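Side-chain contact in putative calcium-regulated periplasmic protein (Bacteroides thetaiotaomicron, PDB 3DB7), which binds calcium ions and is probably a periplasmic protein of the PepSY-like family whose precise role is unknown: residues 75-78 against 79-83. Sequence-based numbering, arbitrary orientation.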
ATOM      1  N   ALA A  75      -3.491  12.879  16.038  1.00  9.46           N
ATOM      2  CA  ALA A  75      -2.331  12.715  16.925  1.00 10.77           C
ATOM      3  C   ALA A  75      -1.371  11.621  16.434  1.00 10.96           C
ATOM      4  O   ALA A  75      -0.203  11.666  16.737  1.00 11.95           O
ATOM      5  CB  ALA A  75      -2.801  12.386  18.340  1.00 11.79           C
ATOM      6  N   ILE A  76      -1.899  10.618  15.726  1.00 11.07           N
ATOM      7  CA  ILE A  76      -1.095   9.491  15.199  1.00 10.95           C
ATOM      8  C   ILE A  76      -0.210   9.907  14.013  1.00 12.21           C
ATOM      9  O   ILE A  76       0.794   9.262  13.713  1.00 12.47           O
ATOM     10  CB  ILE A  76      -2.066   8.374  14.701  1.00 11.75           C
ATOM     11  CG1 ILE A  76      -2.853   7.817  15.887  1.00 13.72           C
ATOM     12  CG2 ILE A  76      -1.338   7.200  14.002  1.00 14.34           C
ATOM     13  CD1 ILE A  76      -4.052   6.930  15.479  1.00 13.21           C
ATOM     14  N   ILE A  77      -0.613  10.942  13.280  1.00 10.77           N
ATOM     15  CA  ILE A  77       0.056  11.353  12.054  1.00  9.91           C
ATOM     16  C   ILE A  77       1.266  12.254  12.322  1.00 10.84           C
ATOM     17  O   ILE A  77       1.137  13.295  13.009  1.00 11.26           O
ATOM     18  CB  ILE A  77      -0.944  12.130  11.154  1.00 11.94           C
ATOM     19  CG1 ILE A  77      -2.225  11.312  10.918  1.00 11.73           C
ATOM     20  CG2 ILE A  77      -0.299  12.522   9.854  1.00 11.44           C
ATOM     21  CD1 ILE A  77      -3.314  12.098  10.297  1.00 11.32           C
ATOM     22  N   PRO A  78       2.452  11.868  11.838  1.00 10.78           N
ATOM     23  CA  PRO A  78       3.613  12.731  12.079  1.00 10.04           C
ATOM     24  C   PRO A  78       3.348  14.150  11.589  1.00  9.93           C
ATOM     25  O   PRO A  78       2.727  14.348  10.549  1.00 10.43           O
ATOM     26  CB  PRO A  78       4.742  12.056  11.284  1.00 12.53           C
ATOM     27  CG  PRO A  78       4.325  10.587  11.180  1.00 13.44           C
ATOM     28  CD  PRO A  78       2.818  10.578  11.191  1.00 12.55           C
ATOM     29  N   ALA A  79       3.821  15.127  12.368  1.00  8.54           N
ATOM     30  CA  ALA A  79       3.496  16.508  12.069  1.00  7.02           C
ATOM     31  C   ALA A  79       3.869  16.907  10.663  1.00  8.06           C
ATOM     32  O   ALA A  79       3.138  17.639   9.996  1.00  8.41           O
ATOM     33  CB  ALA A  79       4.184  17.461  13.098  1.00  9.18           C
ATOM     34  N   ALA A  80       5.001  16.439  10.167  1.00 10.38           N
ATOM     35  CA  ALA A  80       5.433  16.880   8.841  1.00 10.16           C
ATOM     36  C   ALA A  80       4.491  16.324   7.775  1.00  9.57           C
ATOM     37  O   ALA A  80       4.190  16.968   6.778  1.00 10.92           O
ATOM     38  CB  ALA A  80       6.867  16.413   8.499  1.00 10.67           C
ATOM     39  N   ILE A  81       3.945  15.137   8.035  1.00 10.59           N
ATOM     40  CA  ILE A  81       3.019  14.525   7.056  1.00  9.19           C
ATOM     41  C   ILE A  81       1.656  15.262   7.125  1.00  9.21           C
ATOM     42  O   ILE A  81       1.042  15.598   6.123  1.00  9.05           O
ATOM     43  CB  ILE A  81       2.858  13.037   7.300  1.00 11.68           C
ATOM     44  CG1 ILE A  81       4.175  12.330   6.946  1.00 10.76           C
ATOM     45  CG2 ILE A  81       1.680  12.448   6.512  1.00 11.24           C
ATOM     46  CD1 ILE A  81       4.232  10.786   7.238  1.00 13.52           C
ATOM     47  N   GLN A  82       1.222  15.591   8.339  1.00  8.96           N
ATOM     48  CA  GLN A  82      -0.043  16.312   8.545  1.00  9.91           C
ATOM     49  C   GLN A  82       0.006  17.685   7.873  1.00  9.56           C
ATOM     50  O   GLN A  82      -0.936  18.154   7.244  1.00  9.24           O
ATOM     51  CB  GLN A  82      -0.336  16.402  10.033  1.00 10.48           C
ATOM     52  CG  GLN A  82      -1.531  17.256  10.376  1.00 10.54           C
ATOM     53  CD  GLN A  82      -2.869  16.705   9.916  1.00 10.05           C
ATOM     54  OE1 GLN A  82      -2.945  15.681   9.198  1.00 12.16           O
ATOM     55  NE2 GLN A  82      -3.944  17.398  10.301  1.00  9.01           N
ATOM     56  N   LYS A  83       1.172  18.331   7.950  1.00  7.47           N
ATOM     57  CA  LYS A  83       1.338  19.612   7.319  1.00  8.30           C
ATOM     58  C   LYS A  83       1.320  19.464   5.816  1.00  7.57           C
ATOM     59  O   LYS A  83       0.669  20.252   5.169  1.00  8.67           O
ATOM     60  CB  LYS A  83       2.611  20.339   7.749  1.00  9.65           C
ATOM     61  CG  LYS A  83       2.757  21.699   7.111  1.00  8.41           C
ATOM     62  CD  LYS A  83       3.830  22.534   7.706  1.00  8.57           C
ATOM     63  CE  LYS A  83       4.039  23.783   6.933  1.00 10.66           C
ATOM     64  NZ  LYS A  83       5.107  24.704   7.540  1.00  8.56           N
TER
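Ile-77 and Pro-78 pack on Ile-81 and Gln-82 in a local contact at the N-terminus of helix 79-88, which follows the loop after strand 62-66. Pro-78 is the N-cap residue. Gln-82 N donates to Pro-78 O over 2.9 Å with an N-H...O angle of 164°, and Ile-81 N adds a weak, strongly bent bond to the same acceptor. Proline's restricted phi (-55°) fits the helix entry and it has no N-H needing a partner, but its apolar ring cannot cap first-turn N-H groups as Ser or Asp would.

The ring of Pro-78 lies alongside Ile-81, both pointing the same way, with Pro-78 CG 3.9 Å from Ile-81 CD1. Tyr-104 of strand 103-108 touches both residues; buried Ile-81, also on Val-106, gives the helix an apolar surface toward the sheet. On Ile-77 the CG2 branch, anti to the backbone N, reaches Ile-81 CG2 at 3.9 Å and Gln-82 N at 3.7 Å. Branched isoleucine offers a second arm: CD1 extends to 3.8 Å from Gln-82 OE1. Partly exposed Gln-82 suits both surroundings, packing aliphatic CB on Ile-77, then bending at chi2 (67°), which brings OE1 of its amide beside Ile-77.

Across the contact, then, the side chains meet through apolar and van der Waals packing, while the Pro-78 carbonyl accepts the first i to i+4 bond of helix 79-88 and so marks its start.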